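Local coordinates for sulfhydryl oxidase 1 (Homo sapiens, PDB 3LLK), which catalyses the oxidation of thiols to disulfides, using a bound FAD and passing the electrons to molecular oxygen, at residues A[214-217]-A[218-222]; A[235-239]-A[240-244]; A[197-200]-A[201-205]. All coordinates share one frame; numbering follows the deposited sequence.

Interaction 1 (A[214-217]-A[218-222]); sequences PKVQ and WPPRE. With FAD (flavin-adenine dinucleotide), chain D.
V216 and Q217 lead into W218 as an extended run without helix or strand, and the chain then turns at a cis peptide bond between W218 and P219. V216 O stands 3.1 Å from W218 N, but the angle is too poor for a hydrogen bond. What joins the two halves is instead a light apolar touch, V216 CG2 lying 4.3 Å from P220 CB. The Q217 side chain turns from this contact to helix 185-203, where its NE2 donates to N197 O.

In Erv-type sulfhydryl oxidases the FAD is held by a helical bundle, and here the loop after helix 185-203 completes the pocket at the adenine. W218 carries that task. Its CG is anti to the backbone N (chi1 -162°), which lays the indole across the base: FAD C4A lies 3.4 Å above the W218 ring plane, offset toward the rim, and W218 CE3 is 3.5 Å from FAD N3A. W218 CB also comes to 3.2 Å from FAD N7A. The opposite face of the indole is covered by the next residue, with P219 CB 3.8 Å above the plane and over the centre of the W218 ring, so that the aromatic plate sits between cofactor and proline. F245 and H249 of helix 239-249 add further aromatic contacts. At the other end K215, bent at chi2 (-62°), brings NZ to the pyrophosphate and the ribityl O4'; the bonds to FAD O2A and O4' are weak, and because NZ is modelled too close to the FAD P atom its exact placing is doubtful.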
loop_
_atom_site.group_PDB
_atom_site.type_symbol
_atom_site.label_atom_id
_atom_site.label_comp_id
_atom_site.label_asym_id
_atom_site.label_seq_id
_atom_site.Cartn_x
_atom_site.Cartn_y
_atom_site.Cartn_z
ATOM N N PRO A 214 7.642 -12.503 -13.247
ATOM C CA PRO A 214 8.588 -11.572 -13.874
ATOM C C PRO A 214 8.090 -10.133 -13.843
ATOM O O PRO A 214 6.900 -9.882 -14.018
ATOM C CB PRO A 214 8.691 -12.091 -15.308
ATOM C CG PRO A 214 8.334 -13.537 -15.188
ATOM C CD PRO A 214 7.199 -13.525 -14.213
ATOM N N LYS A 215 9.006 -9.195 -13.631
ATOM C CA LYS A 215 8.655 -7.782 -13.597
ATOM C C LYS A 215 8.327 -7.286 -15.005
ATOM O O LYS A 215 8.987 -7.662 -15.973
ATOM C CB LYS A 215 9.821 -6.960 -13.041
ATOM C CG LYS A 215 10.200 -7.278 -11.608
ATOM C CD LYS A 215 9.053 -6.980 -10.660
ATOM C CE LYS A 215 9.470 -7.166 -9.218
ATOM N NZ LYS A 215 8.345 -6.880 -8.287
ATOM N N VAL A 216 7.294 -6.460 -15.120
ATOM C CA VAL A 216 6.915 -5.888 -16.409
ATOM C C VAL A 216 6.368 -4.487 -16.169
ATOM O O VAL A 216 6.080 -4.113 -15.028
ATOM C CB VAL A 216 5.811 -6.705 -17.114
ATOM C CG1 VAL A 216 6.190 -8.177 -17.160
ATOM C CG2 VAL A 216 4.481 -6.500 -16.405
ATOM N N GLN A 217 6.244 -3.712 -17.240
ATOM C CA GLN A 217 5.678 -2.376 -17.144
ATOM C C GLN A 217 4.181 -2.652 -17.073
ATOM O O GLN A 217 3.550 -3.058 -18.057
ATOM C CB GLN A 217 6.068 -1.555 -18.370
ATOM C CG GLN A 217 7.557 -1.214 -18.359
ATOM C CD GLN A 217 7.956 -0.408 -17.129
ATOM O OE1 GLN A 217 7.759 0.807 -17.075
ATOM N NE2 GLN A 217 8.504 -1.089 -16.123
ATOM N N TRP A 218 3.640 -2.444 -15.879
ATOM C CA TRP A 218 2.249 -2.725 -15.542
ATOM C C TRP A 218 1.278 -1.560 -15.780
ATOM O O TRP A 218 1.599 -0.410 -15.506
ATOM C CB TRP A 218 2.221 -3.145 -14.070
ATOM C CG TRP A 218 1.012 -3.868 -13.618
ATOM C CD1 TRP A 218 0.852 -5.218 -13.533
ATOM C CD2 TRP A 218 -0.194 -3.285 -13.122
ATOM N NE1 TRP A 218 -0.378 -5.516 -13.002
ATOM C CE2 TRP A 218 -1.043 -4.347 -12.741
ATOM C CE3 TRP A 218 -0.641 -1.965 -12.959
ATOM C CZ2 TRP A 218 -2.320 -4.131 -12.201
ATOM C CZ3 TRP A 218 -1.912 -1.751 -12.420
ATOM C CH2 TRP A 218 -2.734 -2.830 -12.048
ATOM N N PRO A 219 0.048 -1.859 -16.229
ATOM C CA PRO A 219 -0.500 -3.187 -16.523
ATOM C C PRO A 219 -0.072 -3.734 -17.886
ATOM O O PRO A 219 0.035 -2.981 -18.866
ATOM C CB PRO A 219 -2.000 -2.950 -16.442
ATOM C CG PRO A 219 -2.124 -1.569 -17.085
ATOM C CD PRO A 219 -0.954 -0.801 -16.480
ATOM N N PRO A 220 0.191 -5.051 -17.971
ATOM C CA PRO A 220 0.604 -5.618 -19.260
ATOM C C PRO A 220 -0.568 -5.587 -20.245
ATOM O O PRO A 220 -1.717 -5.410 -19.838
ATOM C CB PRO A 220 1.040 -7.036 -18.888
ATOM C CG PRO A 220 0.104 -7.380 -17.766
ATOM C CD PRO A 220 0.094 -6.098 -16.936
ATOM N N ARG A 221 -0.280 -5.759 -21.529
ATOM C CA ARG A 221 -1.328 -5.723 -22.552
ATOM C C ARG A 221 -2.485 -6.701 -22.367
ATOM O O ARG A 221 -3.629 -6.376 -22.678
ATOM C CB ARG A 221 -0.710 -5.911 -23.940
ATOM C CG ARG A 221 -0.022 -4.659 -24.438
ATOM C CD ARG A 221 0.852 -4.905 -25.655
ATOM N NE ARG A 221 1.261 -3.633 -26.248
ATOM C CZ ARG A 221 0.447 -2.848 -26.950
ATOM N NH1 ARG A 221 -0.820 -3.204 -27.155
ATOM N NH2 ARG A 221 0.893 -1.704 -27.445
ATOM N N GLU A 222 -2.207 -7.888 -21.841
ATOM C CA GLU A 222 -3.271 -8.863 -21.656
ATOM C C GLU A 222 -4.232 -8.425 -20.550
ATOM O O GLU A 222 -5.370 -8.882 -20.489
ATOM C CB GLU A 222 -2.682 -10.242 -21.327
ATOM C CG GLU A 222 -2.250 -10.410 -19.881
ATOM C CD GLU A 222 -1.592 -11.750 -19.627
ATOM O OE1 GLU A 222 -1.972 -12.733 -20.300
ATOM O OE2 GLU A 222 -0.701 -11.823 -18.750
HETATM P PA FAD D . 5.046 -5.950 -6.718
HETATM O O1A FAD D . 5.113 -6.089 -5.237
HETATM O O2A FAD D . 5.932 -5.039 -7.491
HETATM O O5B FAD D . 3.578 -5.637 -7.174
HETATM C C5B FAD D . 2.392 -5.930 -6.432
HETATM C C4B FAD D . 1.378 -6.144 -7.526
HETATM O O4B FAD D . 0.824 -4.825 -7.786
HETATM C C3B FAD D . 1.534 -6.956 -8.831
HETATM O O3B FAD D . 1.393 -8.370 -8.710
HETATM C C2B FAD D . 0.574 -6.254 -9.680
HETATM O O2B FAD D . -0.734 -6.735 -9.631
HETATM C C1B FAD D . 0.561 -4.797 -9.193
HETATM N N9A FAD D . 1.415 -3.834 -9.815
HETATM C C8A FAD D . 2.658 -3.942 -10.494
HETATM N N7A FAD D . 3.145 -2.847 -10.977
HETATM C C5A FAD D . 2.173 -1.921 -10.622
HETATM C C6A FAD D . 2.100 -0.543 -10.903
HETATM N N6A FAD D . 3.017 0.112 -11.628
HETATM N N1A FAD D . 1.014 0.193 -10.469
HETATM C C2A FAD D . -0.050 -0.364 -9.827
HETATM N N3A FAD D . 0.014 -1.736 -9.544
HETATM C C4A FAD D . 1.165 -2.470 -9.971
HETATM N N1 FAD D . 12.787 -4.260 -3.710
HETATM C C2 FAD D . 14.120 -4.312 -4.058
HETATM O O2 FAD D . 14.617 -5.442 -4.195
HETATM N N3 FAD D . 14.644 -3.034 -4.213
HETATM C C4 FAD D . 13.987 -1.789 -4.055
HETATM O O4 FAD D . 14.638 -0.700 -4.192
HETATM C C4X FAD D . 12.654 -1.847 -3.703
HETATM N N5 FAD D . 11.926 -0.648 -3.415
HETATM C C5X FAD D . 10.589 -0.630 -2.935
HETATM C C6 FAD D . 10.024 0.610 -2.578
HETATM C C7 FAD D . 8.676 0.622 -2.121
HETATM C C7M FAD D . 8.131 2.002 -1.750
HETATM C C8 FAD D . 7.911 -0.579 -2.026
HETATM C C8M FAD D . 6.468 -0.769 -1.603
HETATM C C9 FAD D . 8.517 -1.791 -2.355
HETATM C C9A FAD D . 9.868 -1.916 -2.774
HETATM N N10 FAD D . 10.707 -3.071 -3.189
HETATM C C10 FAD D . 12.034 -3.124 -3.528
HETATM C "C1'" FAD D . 10.001 -4.301 -3.364
HETATM C "C2'" FAD D . 9.430 -4.616 -4.713
HETATM O "O2'" FAD D . 8.899 -3.418 -5.334
HETATM C "C3'" FAD D . 8.370 -5.670 -4.804
HETATM O "O3'" FAD D . 7.302 -5.364 -3.917
HETATM C "C4'" FAD D . 8.743 -7.139 -4.691
HETATM O "O4'" FAD D . 9.978 -7.416 -5.417
HETATM C "C5'" FAD D . 7.717 -8.142 -5.002
HETATM O "O5'" FAD D . 7.421 -8.012 -6.395
HETATM P P FAD D . 6.166 -8.596 -7.097
HETATM O O1P FAD D . 6.694 -9.064 -8.379
HETATM O O2P FAD D . 5.466 -9.625 -6.284
HETATM O O3P FAD D . 5.112 -7.408 -7.362
#

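Interaction 2 (A[235-239]-A[240-244]); sequences PVWDV and EATLN
D238 is the N-cap of helix 239-249, its side chain accepting from A241 N, the usual way of closing the start of a helix that follows a loop. The capping bond itself is nearly straight: A241 N donates to D238 OD1 over 2.9 Å at an N-H...O angle of 176°, reaching the oxygen from above the carboxylate plane. With CG anti to the backbone N (chi1 179°), the D238 carboxylate is carried over the backbone amides of the first turn, where its negative charge would probably interact favourably with the positive end of the helix dipole.

Backbone bonds continue the pattern. D238 O accepts from T242 N at 2.8 Å, and V239 O accepts from L243 N at 2.9 Å. D238 O is gripped a second time by the T242 hydroxyl, whose OG1 donates to it over 2.7 Å from above the carbonyl plane. This gives the hydroxyl of the buried T242 a partner in the carbonyl of the N-cap residue.

Van der Waals contacts fill in the rest. The A241 methyl packs under the cap, CB lying 3.5 Å from D238 CG. W237 crosses T242 at about a right angle; beyond the pair, its indole meets W193 edge-to-face and also touches H228, tying the helix start to helix 185-203 and the neighbouring loop. V236 CG1 sits 3.6 Å above one face of the W237 ring, and on the helix side W237 CE3 lies 3.8 Å from T242 OG1.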
loop_
_atom_site.group_PDB
_atom_site.type_symbol
_atom_site.label_atom_id
_atom_site.label_comp_id
_atom_site.label_asym_id
_atom_site.label_seq_id
_atom_site.Cartn_x
_atom_site.Cartn_y
_atom_site.Cartn_z
ATOM N N PRO A 235 3.289 8.883 -26.567
ATOM C CA PRO A 235 3.751 8.202 -25.351
ATOM C C PRO A 235 3.413 6.713 -25.316
ATOM O O PRO A 235 2.512 6.246 -26.018
ATOM C CB PRO A 235 3.065 8.986 -24.233
ATOM C CG PRO A 235 1.803 9.478 -24.893
ATOM C CD PRO A 235 2.325 9.945 -26.231
ATOM N N VAL A 236 4.154 5.968 -24.504
ATOM C CA VAL A 236 3.930 4.537 -24.372
ATOM C C VAL A 236 2.544 4.270 -23.812
ATOM O O VAL A 236 1.792 3.446 -24.336
ATOM C CB VAL A 236 4.980 3.894 -23.432
ATOM C CG1 VAL A 236 4.492 2.531 -22.947
ATOM C CG2 VAL A 236 6.300 3.737 -24.166
ATOM N N TRP A 237 2.207 4.987 -22.749
ATOM C CA TRP A 237 0.925 4.811 -22.092
ATOM C C TRP A 237 -0.158 5.833 -22.423
ATOM O O TRP A 237 0.112 7.026 -22.565
ATOM C CB TRP A 237 1.109 4.824 -20.571
ATOM C CG TRP A 237 2.023 3.775 -20.037
ATOM C CD1 TRP A 237 3.346 3.915 -19.735
ATOM C CD2 TRP A 237 1.679 2.422 -19.737
ATOM N NE1 TRP A 237 3.848 2.728 -19.260
ATOM C CE2 TRP A 237 2.846 1.793 -19.252
ATOM C CE3 TRP A 237 0.495 1.678 -19.831
ATOM C CZ2 TRP A 237 2.866 0.450 -18.861
ATOM C CZ3 TRP A 237 0.514 0.341 -19.441
ATOM C CH2 TRP A 237 1.694 -0.258 -18.963
ATOM N N ASP A 238 -1.388 5.346 -22.532
ATOM C CA ASP A 238 -2.529 6.223 -22.739
ATOM C C ASP A 238 -2.885 6.571 -21.294
ATOM O O ASP A 238 -3.492 5.771 -20.590
ATOM C CB ASP A 238 -3.696 5.470 -23.378
ATOM C CG ASP A 238 -4.917 6.359 -23.592
ATOM O OD1 ASP A 238 -5.193 7.211 -22.720
ATOM O OD2 ASP A 238 -5.608 6.195 -24.620
ATOM N N VAL A 239 -2.469 7.747 -20.847
ATOM C CA VAL A 239 -2.721 8.192 -19.484
ATOM C C VAL A 239 -4.191 8.187 -19.058
ATOM O O VAL A 239 -4.511 7.842 -17.918
ATOM C CB VAL A 239 -2.135 9.596 -19.271
ATOM C CG1 VAL A 239 -2.635 10.182 -17.969
ATOM C CG2 VAL A 239 -0.616 9.511 -19.263
ATOM N N GLU A 240 -5.088 8.567 -19.963
ATOM C CA GLU A 240 -6.505 8.585 -19.623
ATOM C C GLU A 240 -7.035 7.169 -19.465
ATOM O O GLU A 240 -7.734 6.859 -18.500
ATOM C CB GLU A 240 -7.315 9.308 -20.704
ATOM C CG GLU A 240 -6.983 10.772 -20.857
ATOM C CD GLU A 240 -7.990 11.494 -21.735
ATOM O OE1 GLU A 240 -7.769 12.690 -22.035
ATOM O OE2 GLU A 240 -9.003 10.858 -22.118
ATOM N N ALA A 241 -6.710 6.308 -20.420
ATOM C CA ALA A 241 -7.169 4.925 -20.352
ATOM C C ALA A 241 -6.585 4.252 -19.105
ATOM O O ALA A 241 -7.281 3.527 -18.398
ATOM C CB ALA A 241 -6.743 4.162 -21.620
ATOM N N THR A 242 -5.303 4.503 -18.855
ATOM C CA THR A 242 -4.594 3.938 -17.707
ATOM C C THR A 242 -5.263 4.376 -16.397
ATOM O O THR A 242 -5.481 3.564 -15.497
ATOM C CB THR A 242 -3.105 4.373 -17.728
ATOM O OG1 THR A 242 -2.483 3.859 -18.915
ATOM C CG2 THR A 242 -2.348 3.841 -16.493
ATOM N N LEU A 243 -5.606 5.656 -16.294
ATOM C CA LEU A 243 -6.264 6.152 -15.084
ATOM C C LEU A 243 -7.572 5.398 -14.841
ATOM O O LEU A 243 -7.858 4.985 -13.716
ATOM C CB LEU A 243 -6.545 7.660 -15.195
ATOM C CG LEU A 243 -7.232 8.298 -13.977
ATOM C CD1 LEU A 243 -6.344 8.125 -12.730
ATOM C CD2 LEU A 243 -7.501 9.777 -14.257
ATOM N N ASN A 244 -8.362 5.214 -15.898
ATOM C CA ASN A 244 -9.627 4.504 -15.783
ATOM C C ASN A 244 -9.391 3.057 -15.379
ATOM O O ASN A 244 -10.088 2.524 -14.518
ATOM C CB ASN A 244 -10.399 4.542 -17.105
ATOM C CG ASN A 244 -10.926 5.926 -17.436
ATOM O OD1 ASN A 244 -11.522 6.594 -16.591
ATOM N ND2 ASN A 244 -10.715 6.361 -18.673
#

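Interaction 3 (A[197-200]-A[201-205]); sequences NRVN and ARLAG. With FAD (flavin-adenine dinucleotide), chain D; FLC (citrate anion), chain E.
R202 folds back at chi2 (82°) and R198 bends at chi3 (64°), and these two turns set their side chains side by side, pointing the same way, on the last turns of helix 185-203. This helix belongs to the FAD-binding bundle of the Erv/ALR fold. The guanidinium planes stand 84° apart, and both groups hold one carboxylate of a citrate, probably from the crystallisation liquor: R198 NH2 lies 2.9 Å and R202 NH2 3.0 Å from citrate OB1. R202 NH1 binds citrate OB2 and also donates to R198 O at 3.0 Å, in the plane of its guanidinium.

The cofactor side is served by N200, whose ND2 gives one bond to FAD N7A (3.0 Å) and another to N197 OD1 (3.0 Å). N197 is steadied in turn by its ND2, which is bonded to W218 O. A leucine in place of N200 would probably leave N7A of the adenine without its donor and N197 OD1 without this partner. Towards the flavin, V199 CG1 makes an apolar contact with L203 CD1 at 3.9 Å, and L203 CD2 meets the flavin carbonyl oxygen, FAD O2, at 3.6 Å.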
loop_
_atom_site.group_PDB
_atom_site.type_symbol
_atom_site.label_atom_id
_atom_site.label_comp_id
_atom_site.label_asym_id
_atom_site.label_seq_id
_atom_site.Cartn_x
_atom_site.Cartn_y
_atom_site.Cartn_z
ATOM N N ASN A 197 6.297 1.570 -11.628
ATOM C CA ASN A 197 6.877 1.008 -12.840
ATOM C C ASN A 197 8.367 1.315 -12.961
ATOM O O ASN A 197 9.130 0.522 -13.512
ATOM C CB ASN A 197 6.109 1.470 -14.086
ATOM C CG ASN A 197 4.962 0.519 -14.444
ATOM O OD1 ASN A 197 5.043 -0.681 -14.185
ATOM N ND2 ASN A 197 3.906 1.046 -15.055
ATOM N N ARG A 198 8.798 2.449 -12.423
ATOM C CA ARG A 198 10.215 2.794 -12.478
ATOM C C ARG A 198 10.992 1.792 -11.610
ATOM O O ARG A 198 12.141 1.451 -11.901
ATOM C CB ARG A 198 10.424 4.218 -11.980
ATOM C CG ARG A 198 9.733 5.274 -12.842
ATOM C CD ARG A 198 10.101 6.670 -12.365
ATOM N NE ARG A 198 11.523 6.914 -12.548
ATOM C CZ ARG A 198 12.276 7.625 -11.716
ATOM N NH1 ARG A 198 11.739 8.163 -10.631
ATOM N NH2 ARG A 198 13.564 7.803 -11.978
ATOM N N VAL A 199 10.349 1.323 -10.542
ATOM C CA VAL A 199 10.953 0.336 -9.652
ATOM C C VAL A 199 10.945 -1.006 -10.375
ATOM O O VAL A 199 11.919 -1.767 -10.313
ATOM C CB VAL A 199 10.158 0.207 -8.316
ATOM C CG1 VAL A 199 10.655 -0.995 -7.510
ATOM C CG2 VAL A 199 10.332 1.480 -7.494
ATOM N N ASN A 200 9.845 -1.286 -11.069
ATOM C CA ASN A 200 9.716 -2.533 -11.807
ATOM C C ASN A 200 10.845 -2.677 -12.823
ATOM O O ASN A 200 11.408 -3.763 -12.992
ATOM C CB ASN A 200 8.361 -2.607 -12.533
ATOM C CG ASN A 200 7.197 -2.847 -11.586
ATOM O OD1 ASN A 200 7.390 -3.226 -10.429
ATOM N ND2 ASN A 200 5.977 -2.637 -12.077
ATOM N N ALA A 201 11.173 -1.576 -13.492
ATOM C CA ALA A 201 12.223 -1.579 -14.501
ATOM C C ALA A 201 13.593 -1.949 -13.927
ATOM O O ALA A 201 14.319 -2.739 -14.527
ATOM C CB ALA A 201 12.291 -0.216 -15.192
ATOM N N ARG A 202 13.944 -1.382 -12.776
ATOM C CA ARG A 202 15.235 -1.681 -12.158
ATOM C C ARG A 202 15.327 -3.102 -11.625
ATOM O O ARG A 202 16.420 -3.670 -11.569
ATOM C CB ARG A 202 15.544 -0.724 -10.996
ATOM C CG ARG A 202 16.216 0.581 -11.389
ATOM C CD ARG A 202 15.203 1.578 -11.864
ATOM N NE ARG A 202 15.808 2.853 -12.227
ATOM C CZ ARG A 202 15.134 3.840 -12.803
ATOM N NH1 ARG A 202 13.843 3.682 -13.066
ATOM N NH2 ARG A 202 15.751 4.969 -13.129
ATOM N N LEU A 203 14.186 -3.668 -11.232
ATOM C CA LEU A 203 14.140 -5.021 -10.678
ATOM C C LEU A 203 13.938 -6.125 -11.714
ATOM O O LEU A 203 14.169 -7.299 -11.429
ATOM C CB LEU A 203 13.030 -5.119 -9.625
ATOM C CG LEU A 203 13.237 -4.313 -8.339
ATOM C CD1 LEU A 203 12.143 -4.633 -7.337
ATOM C CD2 LEU A 203 14.596 -4.656 -7.746
ATOM N N ALA A 204 13.502 -5.741 -12.910
ATOM C CA ALA A 204 13.253 -6.690 -13.987
ATOM C C ALA A 204 14.426 -7.627 -14.250
ATOM O O ALA A 204 15.545 -7.177 -14.486
ATOM C CB ALA A 204 12.899 -5.939 -15.266
ATOM N N GLY A 205 14.152 -8.930 -14.209
ATOM C CA GLY A 205 15.175 -9.932 -14.467
ATOM C C GLY A 205 16.333 -9.970 -13.490
ATOM O O GLY A 205 17.366 -10.581 -13.771
HETATM P PA FAD D . 5.046 -5.950 -6.718
HETATM O O1A FAD D . 5.113 -6.089 -5.237
HETATM O O2A FAD D . 5.932 -5.039 -7.491
HETATM O O5B FAD D . 3.578 -5.637 -7.174
HETATM C C5B FAD D . 2.392 -5.930 -6.432
HETATM C C4B FAD D . 1.378 -6.144 -7.526
HETATM O O4B FAD D . 0.824 -4.825 -7.786
HETATM C C3B FAD D . 1.534 -6.956 -8.831
HETATM O O3B FAD D . 1.393 -8.370 -8.710
HETATM C C2B FAD D . 0.574 -6.254 -9.680
HETATM O O2B FAD D . -0.734 -6.735 -9.631
HETATM C C1B FAD D . 0.561 -4.797 -9.193
HETATM N N9A FAD D . 1.415 -3.834 -9.815
HETATM C C8A FAD D . 2.658 -3.942 -10.494
HETATM N N7A FAD D . 3.145 -2.847 -10.977
HETATM C C5A FAD D . 2.173 -1.921 -10.622
HETATM C C6A FAD D . 2.100 -0.543 -10.903
HETATM N N6A FAD D . 3.017 0.112 -11.628
HETATM N N1A FAD D . 1.014 0.193 -10.469
HETATM C C2A FAD D . -0.050 -0.364 -9.827
HETATM N N3A FAD D . 0.014 -1.736 -9.544
HETATM C C4A FAD D . 1.165 -2.470 -9.971
HETATM N N1 FAD D . 12.787 -4.260 -3.710
HETATM C C2 FAD D . 14.120 -4.312 -4.058
HETATM O O2 FAD D . 14.617 -5.442 -4.195
HETATM N N3 FAD D . 14.644 -3.034 -4.213
HETATM C C4 FAD D . 13.987 -1.789 -4.055
HETATM O O4 FAD D . 14.638 -0.700 -4.192
HETATM C C4X FAD D . 12.654 -1.847 -3.703
HETATM N N5 FAD D . 11.926 -0.648 -3.415
HETATM C C5X FAD D . 10.589 -0.630 -2.935
HETATM C C6 FAD D . 10.024 0.610 -2.578
HETATM C C7 FAD D . 8.676 0.622 -2.121
HETATM C C7M FAD D . 8.131 2.002 -1.750
HETATM C C8 FAD D . 7.911 -0.579 -2.026
HETATM C C8M FAD D . 6.468 -0.769 -1.603
HETATM C C9 FAD D . 8.517 -1.791 -2.355
HETATM C C9A FAD D . 9.868 -1.916 -2.774
HETATM N N10 FAD D . 10.707 -3.071 -3.189
HETATM C C10 FAD D . 12.034 -3.124 -3.528
HETATM C "C1'" FAD D . 10.001 -4.301 -3.364
HETATM C "C2'" FAD D . 9.430 -4.616 -4.713
HETATM O "O2'" FAD D . 8.899 -3.418 -5.334
HETATM C "C3'" FAD D . 8.370 -5.670 -4.804
HETATM O "O3'" FAD D . 7.302 -5.364 -3.917
HETATM C "C4'" FAD D . 8.743 -7.139 -4.691
HETATM O "O4'" FAD D . 9.978 -7.416 -5.417
HETATM C "C5'" FAD D . 7.717 -8.142 -5.002
HETATM O "O5'" FAD D . 7.421 -8.012 -6.395
HETATM P P FAD D . 6.166 -8.596 -7.097
HETATM O O1P FAD D . 6.694 -9.064 -8.379
HETATM O O2P FAD D . 5.466 -9.625 -6.284
HETATM O O3P FAD D . 5.112 -7.408 -7.362
HETATM C CAC FLC E . 11.029 7.601 -16.543
HETATM C CA FLC E . 11.872 6.601 -17.352
HETATM C CB FLC E . 13.384 6.534 -16.960
HETATM C CBC FLC E . 13.531 6.148 -15.484
HETATM C CG FLC E . 14.064 5.485 -17.891
HETATM C CGC FLC E . 15.577 5.302 -17.663
HETATM O OA1 FLC E . 11.518 8.291 -15.650
HETATM O OA2 FLC E . 9.838 7.710 -16.798
HETATM O OB1 FLC E . 14.156 6.925 -14.691
HETATM O OB2 FLC E . 13.028 5.055 -15.036
HETATM O OG1 FLC E . 16.187 5.937 -16.805
HETATM O OG2 FLC E . 16.189 4.504 -18.362
HETATM O OHB FLC E . 14.019 7.800 -17.191
#

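Along the chain interaction 3 comes first, at the end of helix 185-203; interaction 1 lies in the following loop, and interaction 2 where that loop enters helix 239-249. Interactions 1 and 3 are closest, their centres about 11 Å apart, and both touch the FAD, so that helix end and loop together form one part of the FAD pocket. The centre of interaction 2 lies about 14 Å from that of interaction 1 and about 19 Å from that of interaction 3. Interaction 2 begins the next helix and joins it to the other two through W237, whose side chain packs against P219 and N197 and lies about 7 Å from the bound FAD.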